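Local coordinates for AB hydrolase-1 domain-containing protein (Parabacteroides distasonis, PDB 4Q34) that is of unconfirmed function but probably hydrolyses ester bonds, being a putative esterase of the alpha/beta hydrolase family, at residues V111-R115 against F116-I120; T151-E154 against V155-D158; E258-E261 against W262-L266; D303-N306 against I307-D311; S314-L317 against H318-L322. All blocks are in the same frame, centred on the assembly; numbering follows the deposited sequence. Where two conformers were deposited one is given.

Contact 1. Residues V111-R115 against F116-I120; sequences VWFNR and FRVGI
Phe116 folds back under Trp112 just where helix 109-115 gives way to a loop. Its CG lies beside its own backbone N (chi1 -67°), which turns the ring back along the last helical turn. Followed outward, CB and CG pass close to Trp112 O, and CD2 still lies 3.4 Å from Trp112 O; CE1 then reaches the six-membered ring of the tryptophan, and CZ ends 3.3 Å from Trp112 CE3. The two rings meet obliquely, planes 38° apart; Phe299 meets the Phe116 ring edge-to-face and the His298 ring also lies against it. Phe116 N gives the helical bond to Trp112 O (2.9 Å).

The turn that follows is a Schellman motif. Arg117 takes positive phi (62°), Val118 N bonds to Phe113 O at 3.2 Å and Arg117 N to Asn114 O at 2.9 Å, the latter from well above the carbonyl plane. The returning chain covers Phe113: Val118 CB stands over the centre of the ring, 3.9 Å from its centroid, and Val118 CG1 touches CE2. Gly119 passes by CE1 of the same ring, where a beta carbon would be tight, and Gly119 O takes a CA-H...O contact from Asn114 CA at 3.4 Å.

The guanidinium groups leave the turn for partners elsewhere in the chain, Arg115 to Glu261 and Arg117 to Glu199, both as salt bridges. The chemistry is thus divided: aromatic and aliphatic surfaces pack the helix end, main-chain amides take the carbonyls of Trp112, Phe113 and Asn114, and the arginine charges tie the turn to neighbouring parts of the hydrolase fold.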
# COMPACT_ATOMS: atom_id res chain seq x y z
N VAL A 111 18.57 -8.09 14.39
CA VAL A 111 18.13 -9.49 14.40
C VAL A 111 17.53 -9.89 13.05
O VAL A 111 17.93 -10.91 12.46
CB VAL A 111 17.15 -9.78 15.55
CG1 VAL A 111 16.73 -11.24 15.51
CG2 VAL A 111 17.77 -9.42 16.90
N TRP A 112 16.63 -9.08 12.50
CA TRP A 112 16.15 -9.34 11.16
C TRP A 112 17.23 -9.46 10.08
O TRP A 112 17.13 -10.28 9.20
CB TRP A 112 15.10 -8.31 10.69
CG TRP A 112 13.79 -8.38 11.42
CD1 TRP A 112 13.32 -7.48 12.33
CD2 TRP A 112 12.77 -9.36 11.25
NE1 TRP A 112 12.05 -7.86 12.78
CE2 TRP A 112 11.70 -9.02 12.14
CE3 TRP A 112 12.65 -10.51 10.47
CZ2 TRP A 112 10.52 -9.76 12.22
CZ3 TRP A 112 11.47 -11.27 10.55
CH2 TRP A 112 10.43 -10.90 11.43
N PHE A 113 18.27 -8.64 10.17
CA PHE A 113 19.41 -8.72 9.23
C PHE A 113 19.97 -10.14 9.22
O PHE A 113 20.19 -10.74 8.19
CB PHE A 113 20.44 -7.70 9.69
CG PHE A 113 21.69 -7.61 8.87
CD1 PHE A 113 22.77 -8.44 9.12
CD2 PHE A 113 21.83 -6.62 7.89
CE1 PHE A 113 23.95 -8.31 8.40
CE2 PHE A 113 23.01 -6.48 7.18
CZ PHE A 113 24.07 -7.33 7.44
N ASN A 114 20.19 -10.68 10.41
CA ASN A 114 20.65 -12.07 10.54
C ASN A 114 19.63 -13.10 10.09
O ASN A 114 19.95 -14.01 9.35
CB ASN A 114 20.99 -12.36 12.00
CG ASN A 114 22.24 -11.66 12.46
OD1 ASN A 114 22.64 -10.65 11.91
ND2 ASN A 114 22.86 -12.20 13.49
N ARG A 115 18.37 -12.93 10.52
CA ARG A 115 17.29 -13.84 10.19
C ARG A 115 17.09 -13.97 8.68
O ARG A 115 16.72 -15.03 8.18
CB ARG A 115 15.99 -13.30 10.81
CG ARG A 115 14.74 -14.04 10.44
CD ARG A 115 14.84 -15.51 10.83
NE ARG A 115 13.55 -16.19 10.77
CZ ARG A 115 13.36 -17.44 11.21
NH1 ARG A 115 14.38 -18.13 11.72
NH2 ARG A 115 12.16 -17.98 11.16
N PHE A 116 17.33 -12.87 7.97
CA PHE A 116 17.20 -12.82 6.51
C PHE A 116 18.46 -13.25 5.76
O PHE A 116 18.48 -13.29 4.53
CB PHE A 116 16.77 -11.41 6.07
CG PHE A 116 15.37 -11.03 6.50
CD1 PHE A 116 14.42 -12.01 6.84
CD2 PHE A 116 14.99 -9.70 6.57
CE1 PHE A 116 13.13 -11.67 7.19
CE2 PHE A 116 13.70 -9.36 6.93
CZ PHE A 116 12.76 -10.34 7.22
N ARG A 117 19.50 -13.56 6.54
CA ARG A 117 20.76 -14.08 6.05
C ARG A 117 21.44 -13.10 5.10
O ARG A 117 22.06 -13.48 4.11
CB ARG A 117 20.56 -15.46 5.44
CG ARG A 117 19.91 -16.47 6.39
CD ARG A 117 20.15 -17.95 6.03
NE ARG A 117 20.04 -18.14 4.58
CZ ARG A 117 18.91 -18.19 3.91
NH1 ARG A 117 17.74 -18.11 4.54
NH2 ARG A 117 18.93 -18.25 2.59
N VAL A 118 21.40 -11.83 5.45
CA VAL A 118 22.23 -10.83 4.76
C VAL A 118 23.65 -10.97 5.30
O VAL A 118 24.61 -10.75 4.59
CB VAL A 118 21.72 -9.40 4.99
CG1 VAL A 118 22.56 -8.37 4.25
CG2 VAL A 118 20.27 -9.28 4.52
N GLY A 119 23.76 -11.39 6.55
CA GLY A 119 25.06 -11.51 7.21
C GLY A 119 24.88 -11.75 8.69
O GLY A 119 23.78 -11.98 9.17
N ILE A 120 25.97 -11.71 9.43
CA ILE A 120 25.88 -11.69 10.89
C ILE A 120 26.24 -10.27 11.28
O ILE A 120 27.42 -9.85 11.22
CB ILE A 120 26.86 -12.68 11.56
CG1 ILE A 120 26.65 -14.10 11.02
CG2 ILE A 120 26.68 -12.64 13.08
CD1 ILE A 120 25.25 -14.63 11.17

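Contact 2. Residues T151-E154 against V155-D158; sequences TDFE and VYSD
Asp152 caps helix 153-167 by accepting from Val155 N through OD1 at 3.2 Å, the donor coming from above the carboxylate plane. The same OD1 takes a weak bond from Glu154 N, so one oxygen serves two amides of the first turn. CG of Asp152 lies anti to its backbone N (chi1 -173°), which brings the carboxylate over these amides.

Main-chain bonds carry the helix onward. Tyr156 N bonds to Asp152 O in the carbonyl plane, and Asp158 N bonds to Glu154 O. Phe153 O accepts twice from one residue, from Ser157 N at 2.8 Å and from Ser157 OG at 2.6 Å; the hydroxyl, between its own N and carbonyl carbon, is also bonded by Lys188 NZ.

Van der Waals and ring contacts surround these bonds. Val155 CG2 rests 3.4 Å from Asp152 CG. The Tyr156 ring lies over the cap: Asp152 O sits 3.3 Å above its plane, offset toward the rim, and Tyr156 CD2 approaches the edge of the Phe153 ring at 4.0 Å from CD1. Phe153 packs outward on Pro180 and Asn184 of helix 178-185.

A water links Tyr156 OH (2.6 Å) to Thr151 OG1. Farther along, the carboxylates of Glu154 and Asp158 lie side by side, and Asp158 OD1 forms a salt bridge with Lys188.

Acidic groups thus gather at the start of the helix, where a negative charge would probably be stabilised by the helix dipole, and Lys188 is likely to ease the repulsion between Glu154 and Asp158.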
# COMPACT_ATOMS: atom_id res chain seq x y z
N THR A 151 -1.80 -12.78 14.05
CA THR A 151 -1.53 -13.65 12.94
C THR A 151 -2.64 -14.69 12.92
O THR A 151 -2.89 -15.34 13.95
CB THR A 151 -0.18 -14.34 13.14
OG1 THR A 151 0.83 -13.34 13.20
CG2 THR A 151 0.09 -15.29 12.03
N ASP A 152 -3.30 -14.86 11.78
CA ASP A 152 -4.36 -15.85 11.63
C ASP A 152 -4.35 -16.36 10.18
O ASP A 152 -4.83 -15.64 9.32
CB ASP A 152 -5.73 -15.26 12.06
CG ASP A 152 -6.83 -16.27 12.08
OD1 ASP A 152 -6.74 -17.25 11.30
OD2 ASP A 152 -7.78 -16.16 12.91
N PHE A 153 -3.84 -17.57 9.95
CA PHE A 153 -3.68 -18.12 8.59
C PHE A 153 -5.06 -18.39 7.95
O PHE A 153 -5.18 -18.36 6.73
CB PHE A 153 -2.86 -19.43 8.57
CG PHE A 153 -1.41 -19.28 8.94
CD1 PHE A 153 -0.78 -18.03 8.95
CD2 PHE A 153 -0.66 -20.43 9.28
CE1 PHE A 153 0.57 -17.91 9.29
CE2 PHE A 153 0.69 -20.32 9.60
CZ PHE A 153 1.31 -19.05 9.60
N GLU A 154 -6.08 -18.62 8.76
CA GLU A 154 -7.43 -18.79 8.23
C GLU A 154 -7.91 -17.48 7.60
O GLU A 154 -8.40 -17.46 6.44
CB GLU A 154 -8.43 -19.24 9.30
CG GLU A 154 -9.87 -19.33 8.78
CD GLU A 154 -10.85 -19.89 9.78
OE1 GLU A 154 -10.54 -19.83 10.99
OE2 GLU A 154 -11.93 -20.40 9.36
N VAL A 155 -7.70 -16.38 8.32
CA VAL A 155 -8.12 -15.04 7.87
C VAL A 155 -7.32 -14.67 6.61
O VAL A 155 -7.84 -14.17 5.63
CB VAL A 155 -7.93 -13.99 8.98
CG1 VAL A 155 -8.16 -12.59 8.45
CG2 VAL A 155 -8.87 -14.26 10.16
N TYR A 156 -6.02 -14.96 6.63
CA TYR A 156 -5.15 -14.61 5.51
C TYR A 156 -5.51 -15.40 4.29
O TYR A 156 -5.69 -14.86 3.18
CB TYR A 156 -3.67 -14.84 5.88
CG TYR A 156 -3.07 -14.05 7.03
CD1 TYR A 156 -3.67 -12.89 7.58
CD2 TYR A 156 -1.83 -14.42 7.54
CE1 TYR A 156 -3.09 -12.18 8.59
CE2 TYR A 156 -1.25 -13.73 8.59
CZ TYR A 156 -1.86 -12.60 9.10
OH TYR A 156 -1.26 -11.86 10.08
N SER A 157 -5.63 -16.70 4.46
CA SER A 157 -5.89 -17.57 3.32
C SER A 157 -7.34 -17.38 2.81
O SER A 157 -7.63 -17.53 1.63
CB SER A 157 -5.58 -19.03 3.66
OG SER A 157 -6.40 -19.52 4.70
N ASP A 158 -8.27 -17.04 3.69
CA ASP A 158 -9.59 -16.73 3.18
C ASP A 158 -9.59 -15.59 2.15
O ASP A 158 -10.34 -15.61 1.19
CB ASP A 158 -10.58 -16.35 4.30
CG ASP A 158 -11.16 -17.55 5.05
OD1 ASP A 158 -11.01 -18.70 4.64
OD2 ASP A 158 -11.78 -17.30 6.10
O HOH W 1 1.25 -12.26 10.71
O HOH W 2 -12.17 -20.55 6.72

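Contact 3. Residues E258-E261 against W262-L266; sequences ELYE and WTRRL
Arg264 N bonds to Tyr260 O at 3.0 Å, with an N-H...O angle of 166°, in helix 257-277, the crossover helix of a beta-alpha-beta unit between parallel strands 242-246 and 283-287. Tyr260 is flanked by the side chains three and four residues on. Thr263 CB lies off-centre over its ring, 4.1 Å from the centroid, with CG2 close to CE1. At the ring's edge comes Arg264, whose NH1 is 3.3 Å from Tyr260 CE2; guanidinium and ring are nearly perpendicular, at 86°, so the ring edge meets the guanidinium face. The bend of the arginine chain at chi3 (100°) brings NH1 back to the tyrosine, while Phe217 makes a cation-pi contact with the same group. With an alanine here instead of Tyr260, the Thr263 methyl would probably lose its aromatic neighbour and the Arg264 guanidinium would be freer to turn.

Round the helix, Glu261 and Arg265 run side by side without a salt bridge: the acid pairs with Arg115 and the arginine with Glu225. Glu261 OE1 faces the flat side of the Arg265 guanidinium, 4.1 Å from NH2, where no N-H points at it.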
# COMPACT_ATOMS: atom_id res chain seq x y z
N GLU A 258 18.27 -18.35 14.53
CA GLU A 258 17.70 -17.41 13.56
C GLU A 258 18.09 -17.78 12.12
O GLU A 258 17.28 -17.58 11.20
CB GLU A 258 18.11 -15.96 13.83
CG GLU A 258 17.59 -15.37 15.14
CD GLU A 258 16.13 -14.90 15.12
OE1 GLU A 258 15.44 -14.94 14.09
OE2 GLU A 258 15.67 -14.45 16.19
N LEU A 259 19.29 -18.32 11.91
CA LEU A 259 19.70 -18.77 10.59
C LEU A 259 19.49 -20.28 10.38
O LEU A 259 19.12 -20.71 9.26
CB LEU A 259 21.14 -18.39 10.31
CG LEU A 259 21.48 -16.88 10.16
CD1 LEU A 259 21.89 -16.24 11.46
CD2 LEU A 259 22.60 -16.72 9.15
N TYR A 260 19.69 -21.06 11.42
CA TYR A 260 19.66 -22.52 11.28
C TYR A 260 18.27 -23.05 11.00
O TYR A 260 18.11 -24.04 10.32
CB TYR A 260 20.32 -23.24 12.47
CG TYR A 260 20.52 -24.72 12.23
CD1 TYR A 260 21.51 -25.17 11.36
CD2 TYR A 260 19.69 -25.65 12.81
CE1 TYR A 260 21.69 -26.51 11.10
CE2 TYR A 260 19.87 -27.01 12.56
CZ TYR A 260 20.87 -27.42 11.70
OH TYR A 260 21.05 -28.76 11.43
N GLU A 261 17.25 -22.33 11.44
CA GLU A 261 15.90 -22.72 11.12
C GLU A 261 15.72 -22.87 9.62
O GLU A 261 14.96 -23.73 9.21
CB GLU A 261 14.90 -21.71 11.65
CG GLU A 261 14.76 -21.82 13.15
CD GLU A 261 13.57 -21.07 13.73
OE1 GLU A 261 12.91 -20.30 13.00
OE2 GLU A 261 13.31 -21.27 14.94
N TRP A 262 16.41 -22.06 8.82
CA TRP A 262 16.30 -22.17 7.36
C TRP A 262 16.96 -23.45 6.85
O TRP A 262 16.47 -24.10 5.96
CB TRP A 262 16.85 -20.92 6.64
CG TRP A 262 16.18 -19.68 7.07
CD1 TRP A 262 16.74 -18.63 7.77
CD2 TRP A 262 14.80 -19.34 6.86
NE1 TRP A 262 15.78 -17.67 8.00
CE2 TRP A 262 14.59 -18.07 7.44
CE3 TRP A 262 13.72 -19.99 6.23
CZ2 TRP A 262 13.34 -17.45 7.46
CZ3 TRP A 262 12.46 -19.33 6.20
CH2 TRP A 262 12.29 -18.09 6.81
N THR A 263 18.09 -23.82 7.42
CA THR A 263 18.66 -25.13 7.11
C THR A 263 17.71 -26.28 7.38
O THR A 263 17.63 -27.20 6.57
CB THR A 263 19.93 -25.35 7.96
OG1 THR A 263 20.77 -24.20 7.80
CG2 THR A 263 20.66 -26.58 7.54
N ARG A 264 17.07 -26.25 8.54
CA ARG A 264 16.08 -27.28 8.91
C ARG A 264 14.92 -27.30 7.93
O ARG A 264 14.41 -28.38 7.59
CB ARG A 264 15.48 -27.05 10.31
CG ARG A 264 16.48 -26.75 11.42
CD ARG A 264 15.74 -26.63 12.75
NE ARG A 264 15.86 -27.86 13.50
CZ ARG A 264 16.73 -28.07 14.48
NH1 ARG A 264 17.55 -27.11 14.89
NH2 ARG A 264 16.77 -29.25 15.06
N ARG A 265 14.52 -26.11 7.47
CA ARG A 265 13.39 -25.99 6.53
C ARG A 265 13.71 -26.58 5.16
O ARG A 265 12.88 -27.29 4.59
CB ARG A 265 12.93 -24.54 6.43
CG ARG A 265 12.10 -24.22 7.67
CD ARG A 265 11.92 -22.74 7.85
NE ARG A 265 10.98 -22.54 8.93
CZ ARG A 265 10.74 -21.38 9.49
NH1 ARG A 265 11.40 -20.29 9.13
NH2 ARG A 265 9.83 -21.33 10.45
N LEU A 266 14.93 -26.36 4.67
CA LEU A 266 15.36 -26.98 3.42
C LEU A 266 15.23 -28.49 3.54
O LEU A 266 14.61 -29.13 2.69
CB LEU A 266 16.78 -26.56 3.04
CG LEU A 266 17.34 -27.24 1.79
CD1 LEU A 266 16.43 -27.08 0.60
CD2 LEU A 266 18.76 -26.76 1.48

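Contact 4. Residues D303-N306 against I307-D311; sequences DLNN and IEVAD
Asn305 O accepts from Val309 N at 3.1 Å, in the carbonyl plane, and Asn306 O from Ala310 N at 2.8 Å; these main-chain bonds open helix 306-319. In the loop leading there from strand 283-287, residues 303-306 make a type I beta turn, closed by a weak bond from Asn306 N to Asp303 O.

Side-chain contact is modest. Val309 CG2 lies 3.5 Å from Asn305 O and close to OD1 of the same asparagine, while Ala310 CB sits near Asn306 O and packs on Phe72, Ile75 and Phe76 of helix 72-78.

One water bridges Leu304 O (2.8 Å) and Ile307 N (3.1 Å). A second accepts from Asn305 ND2 and bonds weakly to Glu308 OE1, a doubtful link, since Glu308 has two conformers.

Asn305 holds the N-cap position yet makes no capping bond. With CG set between backbone N and carbonyl carbon (chi1 61°), its OD1 instead receives Asn296 ND2. Asn306 ND2 likewise gives to Met301 O and Glu70 O. The side-chain amides thus tie the helix start to the loop before it and to Glu70, while water stands in for a cap at Ile307 N.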
# COMPACT_ATOMS: atom_id res chain seq x y z
N ASP A 303 17.15 -9.85 -4.47
CA ASP A 303 18.62 -9.90 -4.43
C ASP A 303 19.24 -9.35 -5.73
O ASP A 303 18.54 -9.18 -6.73
CB ASP A 303 19.08 -11.34 -4.21
CG ASP A 303 18.93 -11.82 -2.77
OD1 ASP A 303 18.75 -11.02 -1.82
OD2 ASP A 303 19.00 -13.05 -2.60
N LEU A 304 20.55 -9.14 -5.73
CA LEU A 304 21.26 -8.58 -6.90
C LEU A 304 21.12 -9.41 -8.14
O LEU A 304 21.15 -8.84 -9.23
CB LEU A 304 22.74 -8.36 -6.60
CG LEU A 304 23.02 -7.30 -5.52
CD1 LEU A 304 24.52 -7.33 -5.18
CD2 LEU A 304 22.62 -5.91 -5.98
N ASN A 305 20.95 -10.73 -7.99
CA ASN A 305 20.81 -11.64 -9.14
C ASN A 305 19.35 -12.02 -9.38
O ASN A 305 19.07 -13.12 -9.86
CB ASN A 305 21.66 -12.91 -8.92
CG ASN A 305 21.22 -13.70 -7.70
OD1 ASN A 305 20.41 -13.25 -6.89
ND2 ASN A 305 21.73 -14.92 -7.58
N ASN A 306 18.44 -11.14 -9.01
CA ASN A 306 17.02 -11.50 -9.06
C ASN A 306 16.50 -11.78 -10.47
O ASN A 306 15.52 -12.51 -10.64
CB ASN A 306 16.12 -10.51 -8.32
CG ASN A 306 16.01 -9.15 -8.99
OD1 ASN A 306 16.84 -8.73 -9.76
ND2 ASN A 306 14.91 -8.46 -8.67
N ILE A 307 17.16 -11.23 -11.48
CA ILE A 307 16.77 -11.56 -12.85
C ILE A 307 17.03 -13.05 -13.13
O ILE A 307 16.24 -13.74 -13.75
CB ILE A 307 17.43 -10.62 -13.89
CG1 ILE A 307 16.91 -9.17 -13.68
CG2 ILE A 307 17.17 -11.13 -15.30
CD1 ILE A 307 17.64 -8.08 -14.47
N GLU A 308 18.18 -13.54 -12.70
CA GLU A 308 18.50 -14.95 -12.83
C GLU A 308 17.51 -15.78 -12.03
O GLU A 308 17.11 -16.86 -12.45
CB GLU A 308 19.94 -15.24 -12.35
CG GLU A 308 21.02 -14.46 -13.09
CD GLU A 308 22.42 -14.75 -12.58
OE1 GLU A 308 22.82 -15.92 -12.54
OE2 GLU A 308 23.13 -13.79 -12.23
N VAL A 309 17.09 -15.27 -10.86
CA VAL A 309 16.10 -15.98 -10.01
C VAL A 309 14.76 -16.03 -10.81
O VAL A 309 14.13 -17.09 -10.91
CB VAL A 309 15.95 -15.29 -8.66
CG1 VAL A 309 14.86 -15.94 -7.84
CG2 VAL A 309 17.28 -15.32 -7.85
N ALA A 310 14.42 -14.92 -11.44
CA ALA A 310 13.20 -14.82 -12.26
C ALA A 310 13.27 -15.78 -13.45
O ALA A 310 12.30 -16.44 -13.77
CB ALA A 310 12.97 -13.39 -12.73
N ASP A 311 14.44 -15.90 -14.09
CA ASP A 311 14.57 -16.82 -15.20
C ASP A 311 14.27 -18.28 -14.82
O ASP A 311 13.67 -19.05 -15.60
CB ASP A 311 15.98 -16.74 -15.83
CG ASP A 311 16.24 -15.43 -16.59
OD1 ASP A 311 15.30 -14.69 -16.92
OD2 ASP A 311 17.43 -15.13 -16.83
O HOH W 3 19.62 -9.35 -11.54
O HOH W 4 23.82 -15.51 -9.74

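Contact 5. Residues S314-L317 against H318-L322; sequences SEWL and HTKAL
A Schellman motif ends helix 306-319 between Leu317 and Leu322, near the C-terminus of this alpha/beta hydrolase. Leu322 N reaches back to Leu317 O at 2.9 Å, and Ala321 N bonds to His318 O inside that loop, Ala321 taking the positive phi (58°) that reverses the chain. The reversal brings Leu322 back against the helix: its CD1 meets Leu317 CD2 at 3.9 Å and also Trp316 CZ3 at 4.1 Å.

The Trp316 indole is also covered by Lys320, whose backbone N bonds to Trp316 O at 3.0 Å. Lys320 CG stands over the five-membered ring, 4.0 Å from its centroid, in a CH-pi contact. A bend at chi2 (-60°) carries the chain on over the indole, and NZ goes past the ring to a salt bridge with Asp282. Beyond the helix, Trp316 packs on Ala194 of strand 192-198 and on Val243 and Tyr245 of strand 242-246, so the indole joins this last helix to the central sheet. An alanine in place of Trp316 would probably open a gap against both strands and leave the methylenes of Lys320 and the Leu322 methyl without their aromatic support. Lys320 CE stands above the indole plane, 3.3 Å from Trp316 NE1, and a water in the ring plane accepts weakly from both NE1 and Lys320 NZ.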
# COMPACT_ATOMS: atom_id res chain seq x y z
N SER A 314 10.54 -18.51 -14.55
CA SER A 314 9.93 -18.53 -15.92
C SER A 314 10.11 -19.91 -16.56
O SER A 314 9.24 -20.40 -17.24
CB SER A 314 10.58 -17.50 -16.84
OG SER A 314 10.18 -16.18 -16.52
N GLU A 315 11.27 -20.52 -16.36
CA GLU A 315 11.54 -21.81 -16.92
C GLU A 315 10.55 -22.86 -16.39
O GLU A 315 9.97 -23.64 -17.14
CB GLU A 315 13.03 -22.22 -16.63
CG GLU A 315 13.42 -23.61 -17.12
CD GLU A 315 14.89 -23.94 -16.86
OE1 GLU A 315 15.20 -24.12 -15.69
OE2 GLU A 315 15.67 -24.06 -17.83
N TRP A 316 10.38 -22.89 -15.07
CA TRP A 316 9.46 -23.84 -14.43
C TRP A 316 8.04 -23.60 -14.91
O TRP A 316 7.33 -24.53 -15.25
CB TRP A 316 9.53 -23.66 -12.93
CG TRP A 316 8.77 -24.64 -12.18
CD1 TRP A 316 9.12 -25.93 -11.92
CD2 TRP A 316 7.52 -24.43 -11.55
NE1 TRP A 316 8.12 -26.53 -11.17
CE2 TRP A 316 7.14 -25.64 -10.93
CE3 TRP A 316 6.66 -23.34 -11.47
CZ2 TRP A 316 5.96 -25.77 -10.19
CZ3 TRP A 316 5.49 -23.47 -10.72
CH2 TRP A 316 5.17 -24.69 -10.10
N LEU A 317 7.64 -22.34 -14.91
CA LEU A 317 6.29 -22.00 -15.37
C LEU A 317 6.12 -22.54 -16.79
O LEU A 317 5.08 -23.12 -17.12
CB LEU A 317 6.08 -20.50 -15.33
CG LEU A 317 6.00 -19.85 -13.95
CD1 LEU A 317 6.01 -18.32 -14.07
CD2 LEU A 317 4.80 -20.36 -13.17
N HIS A 318 7.16 -22.41 -17.63
CA HIS A 318 7.05 -22.88 -18.98
C HIS A 318 6.89 -24.40 -19.04
O HIS A 318 6.03 -24.92 -19.78
CB HIS A 318 8.26 -22.45 -19.78
CG HIS A 318 8.19 -22.87 -21.19
ND1 HIS A 318 7.34 -22.26 -22.08
CD2 HIS A 318 8.74 -23.91 -21.83
CE1 HIS A 318 7.44 -22.88 -23.25
NE2 HIS A 318 8.29 -23.88 -23.12
N THR A 319 7.68 -25.14 -18.26
CA THR A 319 7.64 -26.60 -18.35
C THR A 319 6.32 -27.16 -17.81
O THR A 319 5.97 -28.30 -18.11
CB THR A 319 8.81 -27.28 -17.61
OG1 THR A 319 8.71 -26.99 -16.23
CG2 THR A 319 10.13 -26.84 -18.16
N LYS A 320 5.65 -26.40 -16.95
CA LYS A 320 4.35 -26.79 -16.44
C LYS A 320 3.20 -26.21 -17.28
O LYS A 320 2.01 -26.37 -16.93
CB LYS A 320 4.22 -26.39 -14.97
CG LYS A 320 5.32 -26.89 -14.07
CD LYS A 320 5.46 -28.37 -14.02
CE LYS A 320 6.67 -28.76 -13.18
NZ LYS A 320 6.81 -30.23 -13.22
N ALA A 321 3.52 -25.60 -18.42
CA ALA A 321 2.49 -25.06 -19.31
C ALA A 321 1.60 -24.02 -18.61
O ALA A 321 0.39 -23.92 -18.85
CB ALA A 321 1.66 -26.18 -19.93
N LEU A 322 2.22 -23.19 -17.78
CA LEU A 322 1.55 -22.14 -17.05
C LEU A 322 1.83 -20.73 -17.61
O LEU A 322 1.45 -19.76 -16.97
CB LEU A 322 1.95 -22.19 -15.58
CG LEU A 322 1.76 -23.52 -14.83
CD1 LEU A 322 2.61 -23.56 -13.57
CD2 LEU A 322 0.32 -23.75 -14.50
O HOH W 5 9.72 -29.37 -11.80

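All five contacts are local, each bearing on the start or end of a helix. Contacts 2 and 4 are helix starts that differ in their means: an aspartate cap, partly buried with Thr151, Glu154 and Asp158 at the surface, against water and anchored asparagines in a more buried setting. Contacts 1 and 5 are Schellman ends packed by aromatic rings; contact 5 sets several exposed residues beside buried Trp316, Leu317 and Leu322. Contacts 4 and 5 share helix 306-319. Contacts 1 and 3 have no exposed touching residue; contact 3, in the first turns of helix 257-277, meets contact 1 through the Arg115-Glu261 salt bridge and a probable hydrogen bond from Trp262 NE1 to Arg115 O.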